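Local atomic coordinates of Phthiocerol/phenolphthiocerol synthesis polyketide synthase type I PpsC (Mycobacterium tuberculosis, PDB entry 5NJI), a protein that probably catalyses dehydration of acyl intermediates, as the dehydratase domain of a type I polyketide synthase of phthiocerol and phenolphthiocerol lipid synthesis. Residues D27-L32 with Y73-L78; P189-I194 with H225-D230; V283-A288 with V294-L299. The protein carries 1 engineered substitution. All blocks are in the same frame, centred on the assembly; numbering follows the deposited sequence.

Contact 1: D27-L32 with Y73-L78; sequences DTHPLL and YAEIAL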
loop_
_atom_site.group_PDB
_atom_site.type_symbol
_atom_site.label_atom_id
_atom_site.label_comp_id
_atom_site.label_asym_id
_atom_site.label_seq_id
_atom_site.Cartn_x
_atom_site.Cartn_y
_atom_site.Cartn_z
ATOM N N ASP A 27 5.720 11.423 -18.630
ATOM C CA ASP A 27 5.367 10.034 -18.744
ATOM C C ASP A 27 6.177 9.436 -17.595
ATOM O O ASP A 27 6.113 8.261 -17.354
ATOM C CB ASP A 27 5.681 9.359 -20.173
ATOM C CG ASP A 27 4.509 8.351 -20.670
ATOM O OD1 ASP A 27 3.428 8.809 -21.046
ATOM O OD2 ASP A 27 4.636 7.091 -20.691
ATOM N N THR A 28 6.919 10.278 -16.894
ATOM C CA THR A 28 7.735 9.710 -15.827
ATOM C C THR A 28 6.888 9.384 -14.599
ATOM O O THR A 28 6.113 10.215 -14.122
ATOM C CB THR A 28 8.849 10.680 -15.441
ATOM O OG1 THR A 28 9.574 11.061 -16.614
ATOM C CG2 THR A 28 9.803 10.033 -14.453
ATOM N N HIS A 29 7.062 8.188 -14.077
ATOM C CA HIS A 29 6.388 7.791 -12.842
ATOM C C HIS A 29 6.873 8.664 -11.682
ATOM O O HIS A 29 8.083 8.774 -11.465
ATOM C CB HIS A 29 6.696 6.327 -12.581
ATOM C CG HIS A 29 5.812 5.691 -11.562
ATOM N ND1 HIS A 29 5.861 6.024 -10.227
ATOM C CD2 HIS A 29 4.865 4.734 -11.680
ATOM C CE1 HIS A 29 4.981 5.292 -9.565
ATOM N NE2 HIS A 29 4.353 4.515 -10.427
ATOM N N PRO A 30 5.977 9.290 -10.911
ATOM C CA PRO A 30 6.443 10.251 -9.899
ATOM C C PRO A 30 7.109 9.619 -8.695
ATOM O O PRO A 30 7.818 10.335 -7.979
ATOM C CB PRO A 30 5.161 10.981 -9.490
ATOM C CG PRO A 30 4.090 10.008 -9.774
ATOM C CD PRO A 30 4.509 9.304 -11.024
ATOM N N LEU A 31 6.917 8.325 -8.443
ATOM C CA LEU A 31 7.571 7.662 -7.317
ATOM C C LEU A 31 8.755 6.814 -7.756
ATOM O O LEU A 31 9.770 6.763 -7.057
ATOM C CB LEU A 31 6.574 6.781 -6.548
ATOM C CG LEU A 31 5.316 7.505 -6.066
ATOM C CD1 LEU A 31 4.347 6.538 -5.367
ATOM C CD2 LEU A 31 5.700 8.663 -5.161
ATOM N N LEU A 32 8.654 6.177 -8.916
ATOM C CA LEU A 32 9.717 5.304 -9.399
ATOM C C LEU A 32 10.808 6.095 -10.090
ATOM O O LEU A 32 12.003 5.817 -9.897
ATOM C CB LEU A 32 9.126 4.266 -10.350
ATOM C CG LEU A 32 10.113 3.352 -11.078
ATOM C CD1 LEU A 32 10.768 2.373 -10.122
ATOM C CD2 LEU A 32 9.446 2.618 -12.204
ATOM N N TYR A 73 5.513 1.605 -1.699
ATOM C CA TYR A 73 6.533 0.646 -2.104
ATOM C C TYR A 73 5.932 -0.437 -2.994
ATOM O O TYR A 73 6.575 -0.912 -3.936
ATOM C CB TYR A 73 7.173 0.010 -0.877
ATOM C CG TYR A 73 7.876 0.960 0.064
ATOM C CD1 TYR A 73 9.159 1.403 -0.192
ATOM C CD2 TYR A 73 7.257 1.394 1.215
ATOM C CE1 TYR A 73 9.795 2.223 0.686
ATOM C CE2 TYR A 73 7.877 2.223 2.092
ATOM C CZ TYR A 73 9.146 2.631 1.835
ATOM O OH TYR A 73 9.765 3.454 2.739
ATOM N N ALA A 74 4.697 -0.846 -2.707
ATOM C CA ALA A 74 4.039 -1.823 -3.566
ATOM C C ALA A 74 3.879 -1.290 -4.978
ATOM O O ALA A 74 4.175 -1.989 -5.952
ATOM C CB ALA A 74 2.678 -2.199 -2.980
ATOM N N GLU A 75 3.434 -0.034 -5.118
ATOM C CA GLU A 75 3.321 0.559 -6.444
ATOM C C GLU A 75 4.685 0.670 -7.129
ATOM O O GLU A 75 4.816 0.420 -8.333
ATOM C CB GLU A 75 2.637 1.917 -6.329
ATOM C CG GLU A 75 2.755 2.781 -7.581
ATOM C CD GLU A 75 2.234 2.087 -8.839
ATOM O OE1 GLU A 75 1.520 1.068 -8.742
ATOM O OE2 GLU A 75 2.544 2.564 -9.945
ATOM N N ILE A 76 5.715 1.069 -6.389
ATOM C CA ILE A 76 7.026 1.200 -7.007
ATOM C C ILE A 76 7.506 -0.136 -7.550
ATOM O O ILE A 76 8.056 -0.204 -8.651
ATOM C CB ILE A 76 8.026 1.796 -6.002
ATOM C CG1 ILE A 76 7.665 3.257 -5.741
ATOM C CG2 ILE A 76 9.445 1.678 -6.500
ATOM C CD1 ILE A 76 8.260 3.819 -4.456
ATOM N N ALA A 77 7.316 -1.212 -6.791
ATOM C CA ALA A 77 7.746 -2.523 -7.269
ATOM C C ALA A 77 6.985 -2.937 -8.529
ATOM O O ALA A 77 7.586 -3.431 -9.492
ATOM C CB ALA A 77 7.578 -3.562 -6.165
ATOM N N LEU A 78 5.659 -2.756 -8.542
ATOM C CA LEU A 78 4.875 -3.109 -9.728
ATOM C C LEU A 78 5.237 -2.244 -10.921
ATOM O O LEU A 78 5.341 -2.742 -12.047
ATOM C CB LEU A 78 3.377 -2.999 -9.431
ATOM C CG LEU A 78 2.899 -4.015 -8.410
ATOM C CD1 LEU A 78 1.501 -3.623 -8.030
ATOM C CD2 LEU A 78 2.913 -5.432 -8.966
#

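Contact 2: P189-I194 with H225-D230; sequences PAFQGI and HPVMMD. With 8Z2 (~{S}-[2-[3-[[(2~{R})-4-[[[(2~{R},3~{S},4~{R},5~{R})-5-(6-aminopurin-9-yl)-4-oxidanyl-3-phosphonooxy-oxolan-2-yl]methoxy-oxidanyl-phosphoryl]oxy-oxidanyl-phosphoryl]oxy-3,3-dimethyl-2-oxidanyl-butanoyl]amino]propanoylamino]ethyl] (~{E})-dodec-2-enethioate), chain B.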
loop_
_atom_site.group_PDB
_atom_site.type_symbol
_atom_site.label_atom_id
_atom_site.label_comp_id
_atom_site.label_asym_id
_atom_site.label_seq_id
_atom_site.Cartn_x
_atom_site.Cartn_y
_atom_site.Cartn_z
ATOM N N PRO A 189 -6.120 14.875 4.458
ATOM C CA PRO A 189 -7.360 14.737 3.669
ATOM C C PRO A 189 -7.261 13.782 2.490
ATOM O O PRO A 189 -8.233 13.087 2.168
ATOM C CB PRO A 189 -7.626 16.176 3.212
ATOM C CG PRO A 189 -7.019 17.020 4.285
ATOM C CD PRO A 189 -5.796 16.288 4.741
ATOM N N ALA A 190 -6.108 13.726 1.824
ATOM C CA ALA A 190 -5.993 12.869 0.665
ATOM C C ALA A 190 -6.193 11.399 1.017
ATOM O O ALA A 190 -6.597 10.628 0.150
ATOM C CB ALA A 190 -4.644 13.076 -0.005
ATOM N N PHE A 191 -5.945 11.007 2.259
ATOM C CA PHE A 191 -6.055 9.619 2.692
ATOM C C PHE A 191 -7.333 9.321 3.453
ATOM O O PHE A 191 -7.520 8.186 3.878
ATOM C CB PHE A 191 -4.853 9.246 3.575
ATOM C CG PHE A 191 -3.574 9.039 2.809
ATOM C CD1 PHE A 191 -2.800 10.109 2.404
ATOM C CD2 PHE A 191 -3.156 7.756 2.484
ATOM C CE1 PHE A 191 -1.633 9.921 1.671
ATOM C CE2 PHE A 191 -1.980 7.554 1.749
ATOM C CZ PHE A 191 -1.212 8.636 1.355
ATOM N N GLN A 192 -8.207 10.306 3.652
ATOM C CA GLN A 192 -9.422 10.104 4.440
ATOM C C GLN A 192 -10.552 9.626 3.530
ATOM O O GLN A 192 -11.555 10.309 3.286
ATOM C CB GLN A 192 -9.782 11.386 5.179
ATOM C CG GLN A 192 -8.823 11.709 6.335
ATOM C CD GLN A 192 -9.039 13.101 6.906
ATOM O OE1 GLN A 192 -10.113 13.675 6.750
ATOM N NE2 GLN A 192 -8.009 13.663 7.549
ATOM N N GLY A 193 -10.376 8.404 3.043
ATOM C CA GLY A 193 -11.286 7.803 2.094
ATOM C C GLY A 193 -12.334 6.873 2.658
ATOM O O GLY A 193 -13.189 6.421 1.904
ATOM N N ILE A 194 -12.317 6.580 3.947
ATOM C CA ILE A 194 -13.375 5.766 4.530
ATOM C C ILE A 194 -14.553 6.681 4.845
ATOM O O ILE A 194 -14.438 7.604 5.656
ATOM C CB ILE A 194 -12.873 5.018 5.769
ATOM C CG1 ILE A 194 -11.894 3.926 5.309
ATOM C CG2 ILE A 194 -14.027 4.396 6.518
ATOM C CD1 ILE A 194 -11.298 3.104 6.392
ATOM N N HIS A 225 -2.797 2.425 -7.198
ATOM C CA HIS A 225 -2.841 3.756 -6.587
ATOM C C HIS A 225 -2.529 3.593 -5.061
ATOM O O HIS A 225 -3.297 3.055 -4.399
ATOM C CB HIS A 225 -4.209 4.501 -6.797
ATOM C CG HIS A 225 -4.144 5.978 -6.539
ATOM N ND1 HIS A 225 -3.579 6.508 -5.412
ATOM C CD2 HIS A 225 -4.521 7.043 -7.291
ATOM C CE1 HIS A 225 -3.616 7.822 -5.476
ATOM N NE2 HIS A 225 -4.187 8.170 -6.603
ATOM N N PRO A 226 -1.401 4.091 -4.576
ATOM C CA PRO A 226 -1.036 3.889 -3.195
ATOM C C PRO A 226 -2.072 4.423 -2.165
ATOM O O PRO A 226 -2.266 3.908 -1.143
ATOM C CB PRO A 226 0.300 4.660 -3.056
ATOM C CG PRO A 226 0.809 4.790 -4.385
ATOM C CD PRO A 226 -0.327 4.748 -5.333
ATOM N N VAL A 227 -2.674 5.547 -2.496
ATOM C CA VAL A 227 -3.570 6.160 -1.488
ATOM C C VAL A 227 -4.792 5.273 -1.346
ATOM O O VAL A 227 -5.304 4.997 -0.350
ATOM C CB VAL A 227 -4.046 7.612 -1.849
ATOM C CG1 VAL A 227 -4.991 8.157 -0.846
ATOM C CG2 VAL A 227 -2.837 8.484 -2.110
ATOM N N MET A 228 -5.276 4.809 -2.484
ATOM C CA MET A 228 -6.367 3.818 -2.480
ATOM C C MET A 228 -6.202 2.317 -1.672
ATOM O O MET A 228 -6.883 1.900 -0.871
ATOM C CB MET A 228 -7.011 3.495 -3.874
ATOM C CG MET A 228 -8.357 2.850 -3.813
ATOM S SD MET A 228 -9.543 4.183 -3.437
ATOM C CE MET A 228 -11.108 3.555 -3.902
ATOM N N MET A 229 -4.981 1.845 -1.929
ATOM C CA MET A 229 -4.498 0.687 -1.218
ATOM C C MET A 229 -4.426 1.047 0.302
ATOM O O MET A 229 -4.842 0.311 1.094
ATOM C CB MET A 229 -3.129 0.141 -1.662
ATOM C CG MET A 229 -2.659 -1.030 -0.842
ATOM S SD MET A 229 -1.239 -1.710 -1.672
ATOM C CE MET A 229 -0.727 -2.898 -0.484
ATOM N N ASP A 230 -3.845 2.196 0.662
ATOM C CA ASP A 230 -3.790 2.541 2.069
ATOM C C ASP A 230 -5.189 2.651 2.665
ATOM O O ASP A 230 -5.418 2.193 3.789
ATOM C CB ASP A 230 -3.021 3.847 2.284
ATOM C CG ASP A 230 -2.733 4.094 3.758
ATOM O OD1 ASP A 230 -1.798 3.447 4.287
ATOM O OD2 ASP A 230 -3.458 4.892 4.401
HETATM C C2 8Z2 B . 15.844 -9.257 5.438
HETATM C C4 8Z2 B . 16.040 -8.141 7.487
HETATM C C5 8Z2 B . 17.325 -7.988 7.273
HETATM C C6 8Z2 B . 17.892 -8.462 6.192
HETATM C C8 8Z2 B . 16.922 -7.098 9.149
HETATM C C10 8Z2 B . -4.408 -0.672 12.656
HETATM C C11 8Z2 B . -4.801 -1.879 13.407
HETATM C C12 8Z2 B . -4.449 -1.736 14.838
HETATM N N9 8Z2 B . 15.779 -7.533 8.626
HETATM N N7 8Z2 B . 17.846 -7.329 8.277
HETATM N N3 8Z2 B . 15.271 -8.775 6.583
HETATM N N1 8Z2 B . 17.189 -9.104 5.259
HETATM N N6 8Z2 B . 19.180 -8.237 6.118
HETATM C "C1'" 8Z2 B . 14.204 -7.775 8.808
HETATM C "C2'" 8Z2 B . 14.244 -9.147 9.366
HETATM O "O2'" 8Z2 B . 13.231 -9.712 8.544
HETATM C "C3'" 8Z2 B . 13.943 -8.890 10.932
HETATM O "O3'" 8Z2 B . 14.428 -10.036 11.690
HETATM C "C4'" 8Z2 B . 12.432 -8.247 10.625
HETATM O "O4'" 8Z2 B . 12.886 -7.268 9.580
HETATM C "C5'" 8Z2 B . 11.551 -7.468 11.589
HETATM O "O5'" 8Z2 B . 12.071 -6.286 12.069
HETATM P P1 8Z2 B . 13.340 -6.103 12.804
HETATM O O11 8Z2 B . 14.210 -5.887 11.654
HETATM O O12 8Z2 B . 13.936 -7.292 13.464
HETATM O O6 8Z2 B . 13.333 -4.768 13.868
HETATM P P2 8Z2 B . 14.126 -3.417 13.480
HETATM O O21 8Z2 B . 15.163 -3.615 12.295
HETATM O O22 8Z2 B . 14.836 -2.569 14.348
HETATM O O7 8Z2 B . 12.762 -2.647 13.014
HETATM C CPA 8Z2 B . 11.390 -3.025 13.224
HETATM C CPB 8Z2 B . 10.589 -1.883 12.543
HETATM C CP8 8Z2 B . 11.074 -1.813 11.083
HETATM C CP7 8Z2 B . 9.114 -2.122 12.576
HETATM C CP9 8Z2 B . 10.904 -0.578 13.264
HETATM O OP3 8Z2 B . 10.797 -3.042 10.537
HETATM C CP6 8Z2 B . 10.412 -0.699 10.231
HETATM O OP2 8Z2 B . 10.558 0.423 10.557
HETATM N NP2 8Z2 B . 9.873 -1.045 9.071
HETATM C CP5 8Z2 B . 9.272 -0.151 8.107
HETATM C CP4 8Z2 B . 7.778 -0.060 8.355
HETATM C CP3 8Z2 B . 7.178 0.914 7.315
HETATM O OP1 8Z2 B . 7.860 1.738 6.809
HETATM N NP1 8Z2 B . 5.902 0.805 7.035
HETATM C CP2 8Z2 B . 5.256 1.624 6.055
HETATM C CP1 8Z2 B . 4.986 2.994 6.567
HETATM S S 8Z2 B . 3.745 2.966 7.898
HETATM P P3 8Z2 B . 16.162 -10.311 11.557
HETATM O O31 8Z2 B . 16.756 -8.734 11.687
HETATM O O32 8Z2 B . 16.682 -10.676 10.304
HETATM O O33 8Z2 B . 16.866 -11.120 12.556
HETATM C CA1 8Z2 B . 2.452 2.698 7.117
HETATM C CA2 8Z2 B . 1.213 2.667 7.931
HETATM O OA1 8Z2 B . 2.309 2.522 5.949
HETATM C CA3 8Z2 B . -0.055 2.360 7.236
HETATM C CA4 8Z2 B . -1.273 2.285 8.061
HETATM C CA5 8Z2 B . -2.460 1.725 7.319
HETATM C CA6 8Z2 B . -3.658 1.620 8.251
HETATM C CA7 8Z2 B . -3.535 0.401 9.193
HETATM C CA8 8Z2 B . -4.427 0.509 10.413
HETATM C CA9 8Z2 B . -4.612 -0.820 11.195
#

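Contact 3: V283-A288 with V294-L299; sequences VGSLAA and VGEVVL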
loop_
_atom_site.group_PDB
_atom_site.type_symbol
_atom_site.label_atom_id
_atom_site.label_comp_id
_atom_site.label_asym_id
_atom_site.label_seq_id
_atom_site.Cartn_x
_atom_site.Cartn_y
_atom_site.Cartn_z
ATOM N N VAL A 283 -13.292 -4.852 2.626
ATOM C CA VAL A 283 -13.578 -5.765 3.723
ATOM C C VAL A 283 -12.237 -6.232 4.286
ATOM O O VAL A 283 -11.373 -6.695 3.533
ATOM C CB VAL A 283 -14.442 -6.951 3.263
ATOM C CG1 VAL A 283 -14.772 -7.851 4.439
ATOM C CG2 VAL A 283 -15.704 -6.444 2.590
ATOM N N GLY A 284 -12.049 -6.061 5.585
ATOM C CA GLY A 284 -10.787 -6.392 6.226
ATOM C C GLY A 284 -10.991 -7.243 7.460
ATOM O O GLY A 284 -11.922 -7.021 8.236
ATOM N N SER A 285 -10.107 -8.229 7.633
ATOM C CA SER A 285 -10.080 -9.073 8.816
ATOM C C SER A 285 -8.677 -9.058 9.394
ATOM O O SER A 285 -7.687 -8.990 8.660
ATOM C CB SER A 285 -10.520 -10.520 8.506
ATOM O OG SER A 285 -9.673 -11.119 7.552
ATOM N N LEU A 286 -8.604 -9.111 10.720
ATOM C CA LEU A 286 -7.351 -9.002 11.443
ATOM C C LEU A 286 -7.325 -10.027 12.562
ATOM O O LEU A 286 -8.336 -10.230 13.246
ATOM C CB LEU A 286 -7.194 -7.595 12.007
ATOM C CG LEU A 286 -5.853 -7.150 12.588
ATOM C CD1 LEU A 286 -4.818 -6.989 11.494
ATOM C CD2 LEU A 286 -6.019 -5.853 13.301
ATOM N N ALA A 287 -6.184 -10.701 12.715
ATOM C CA ALA A 287 -5.957 -11.680 13.768
ATOM C C ALA A 287 -4.606 -11.417 14.429
ATOM O O ALA A 287 -3.664 -10.925 13.796
ATOM C CB ALA A 287 -5.993 -13.121 13.209
ATOM N N ALA A 288 -4.520 -11.724 15.720
ATOM C CA ALA A 288 -3.242 -11.710 16.412
ATOM C C ALA A 288 -2.376 -12.884 15.977
ATOM O O ALA A 288 -2.869 -13.992 15.723
ATOM C CB ALA A 288 -3.453 -11.755 17.928
ATOM N N VAL A 294 -1.875 -9.904 11.885
ATOM C CA VAL A 294 -1.923 -10.329 10.486
ATOM C C VAL A 294 -3.326 -10.097 9.944
ATOM O O VAL A 294 -4.313 -10.604 10.495
ATOM C CB VAL A 294 -1.516 -11.800 10.299
ATOM C CG1 VAL A 294 -1.689 -12.218 8.851
ATOM C CG2 VAL A 294 -0.068 -11.993 10.721
ATOM N N GLY A 295 -3.415 -9.355 8.839
ATOM C CA GLY A 295 -4.685 -9.004 8.257
ATOM C C GLY A 295 -4.802 -9.471 6.818
ATOM O O GLY A 295 -3.837 -9.920 6.180
ATOM N N GLU A 296 -6.014 -9.324 6.305
ATOM C CA GLU A 296 -6.370 -9.663 4.936
ATOM C C GLU A 296 -7.399 -8.627 4.512
ATOM O O GLU A 296 -8.280 -8.295 5.308
ATOM C CB GLU A 296 -6.949 -11.092 4.842
ATOM C CG GLU A 296 -7.051 -11.662 3.443
ATOM C CD GLU A 296 -8.320 -11.249 2.722
ATOM O OE1 GLU A 296 -9.313 -10.913 3.404
ATOM O OE2 GLU A 296 -8.325 -11.265 1.472
ATOM N N VAL A 297 -7.266 -8.073 3.299
ATOM C CA VAL A 297 -8.220 -7.077 2.804
ATOM C C VAL A 297 -8.609 -7.377 1.361
ATOM O O VAL A 297 -7.780 -7.800 0.549
ATOM C CB VAL A 297 -7.694 -5.629 2.920
ATOM C CG1 VAL A 297 -7.217 -5.315 4.345
ATOM C CG2 VAL A 297 -6.585 -5.363 1.953
ATOM N N VAL A 298 -9.880 -7.124 1.035
ATOM C CA VAL A 298 -10.389 -7.218 -0.330
ATOM C C VAL A 298 -11.114 -5.926 -0.664
ATOM O O VAL A 298 -11.978 -5.480 0.102
ATOM C CB VAL A 298 -11.346 -8.412 -0.498
ATOM C CG1 VAL A 298 -11.909 -8.472 -1.917
ATOM C CG2 VAL A 298 -10.627 -9.708 -0.135
ATOM N N LEU A 299 -10.771 -5.339 -1.809
ATOM C CA LEU A 299 -11.418 -4.150 -2.337
ATOM C C LEU A 299 -12.174 -4.518 -3.598
ATOM O O LEU A 299 -11.598 -5.123 -4.507
ATOM C CB LEU A 299 -10.378 -3.072 -2.664
ATOM C CG LEU A 299 -10.863 -1.758 -3.258
ATOM C CD1 LEU A 299 -11.520 -0.910 -2.189
ATOM C CD2 LEU A 299 -9.664 -1.024 -3.873
HETATM O O HOH W 1 -11.633 -9.614 3.393
#

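Contact 1: D27-L32 with Y73-L78
The polar part of this buried contact is one side-chain bond between His29, in the segment leading to strand 34-37, and Glu75 on helix 70-84. His29 NE2 donates to Glu75 OE2 over 2.7 Å, with an almost straight N-H...O angle of 170°. The acceptor uses its anti lone pair, and it lies at the ring edge almost in the imidazole plane. Carboxylate and ring are nearly coplanar, 14° apart. The bend of Glu75 at chi2 (56°) lays the carboxylate along the helix, pointing toward its C-terminal end, where OE2 meets the imidazole edge. At the other ring nitrogen, His29 ND1 accepts from Leu31 N at 3.1 Å, so the ring is gripped at both nitrogens and its rotation is fixed. The carboxylate has further donors: Met223 N reaches OE2 and Leu224 N reaches OE1, which ties a third part of the chain to the same group.

Apolar packing centres on Ile76, whose two branches serve different leucines. CG1 meets Leu31 CB at 3.8 Å, with the terminal CD1 alongside, whereas CG2 rests against Leu32 CD1 at 3.9 Å. Leu32 reaches this branch because its CG stands anti to the backbone N (chi1 174°), and its side chain also touches Ala79 and Ala80 one turn further along the helix.

A loop pinned on one flank of a long central helix, whose other sides pack on strands 93-100 (Ala74, Leu78) and 136-146 (Tyr73, Ala77), is consistent with the double-hotdog fold of polyketide synthase dehydratases, in which curved sheets wrap long helices.

Contact 2: P189-I194 with H225-D230
Phe191 lies against Val227 and Asp230, two residues one turn apart on helix 226-234. Its CB leaves the backbone of the short 3-10 segment 189-191 pointing neither at the helix nor away from it; the torsion chi1 of -75°, which sets CG beside the backbone N, carries the ring across. CG comes first under Val227 CG1. The same methyl is 3.8 Å from CD2 and stands over one face of the ring in a CH-pi contact, 4.0 Å from the centroid and 16° off the ring normal. CD2 also meets Asp230 OD2 at 3.5 Å, an oblique approach in which ring and carboxylate planes are almost perpendicular (85°). Further out, CE2 sits 3.9 Å from Asp230 CB, which lies in the ring plane at its edge. CZ, at the tip, touches the second methyl of the valine, Val227 CG2, at 3.8 Å. The ring of Phe60, at the position where dehydratases usually carry a histidine and so probably the engineered residue, packs against Phe191 as well.

His225 to Gln234 spell the HPxxxDxxxQ motif of dehydratase domains, placed at the start of helix 226-234. His225 is its N-cap, with ND1 accepting from Val227 N in the plane of the imidazole, while NE2 donates to Ala215 O. Gln234 positions the aspartate: its NE2 donates to Asp230 OD2 and also to Phe191 O, so one amide joins both sides of the contact. His187 NE2 adds a weak bond to OD2. The other oxygen, Asp230 OD1, faces the acyl chain of the bound dodecenoyl-CoA, 3.5 Å from its CA5 atom. Packing is tight at Ala190 O, a buried carbonyl oxygen without a polar partner, which Val227 CG1 approaches to 3.1 Å.

Contact 3: V283-A288 with V294-L299
Leu286 folds its CD1 methyl across the neighbouring strand and covers Gly295, with 3.8 Å between Leu286 CD1 and Gly295 CA. The torsion chi1 of -169° sets CG beside the carbonyl carbon, and the bend beyond it lays the methyl over the glycine backbone. Gly295 has no side chain to meet the leucine, and the two CA atoms of this non-hydrogen-bonded pair come to 4.2 Å. On the same face, Val297 CG1 lies over Gly284 CA, so a glycine stands opposite a branched side chain twice, once on each strand.

Strands 281-289 and 292-300 form a beta hairpin, antiparallel at 169°, within the curved sheet that packs on helix 226-234, as in the hotdog folds of dehydratases. Strand 306-317 continues the sheet beside 294-299, and Gly284 makes backbone hydrogen bonds with Ala205 beside the other strand, so the hairpin is flanked on both edges. On the face bearing Leu286 and Val297, Leu233 of that helix lies against Val297.

Three hydrogen-bonded pairs, Val283-Val298, Ser285-Glu296 and Ala287-Val294, each exchange two backbone bonds. The shortest of the six runs from Val294 N to Ala287 O at 2.8 Å and is nearly straight, 174° at the hydrogen. Between them, CA-H...O contacts fill the ladder, as from Val297 CA to Val283 O at 3.3 Å.

The opposite face carries the side chains of these three pairs and is partly open to solvent. There Ser285 OG lies 3.8 Å from Glu296 CB. Glu296, bent at chi2, swings its carboxylate along the hairpin toward Val283, and a water donates both to Glu296 OE1 at 2.7 Å and to Val283 O. That carbonyl oxygen thus receives the amide of Val298 as well as the water.

Overall arrangement
Contacts 1, 2 and 3 follow one another along the chain, and contact 2 touches both of the others. Its Pro226 CG packs on Glu75 CB of contact 1 at 3.9 Å, while Met229 SD approaches Ala74 CB; helices 70-84 and 226-234 thus meet directly. On the other side, Met228 CG reaches Leu299 CD2 of contact 3 at 4.1 Å. Contacts 1 and 3 lie on opposite sides of the chain's centre, with centres 25 Å apart. The acyl-CoA relates to them unequally: contact 2 supplies the pocket residue Asp230, the Leu286 side chain lies about 4 Å from the ligand, and that of Ile76 about 11 Å.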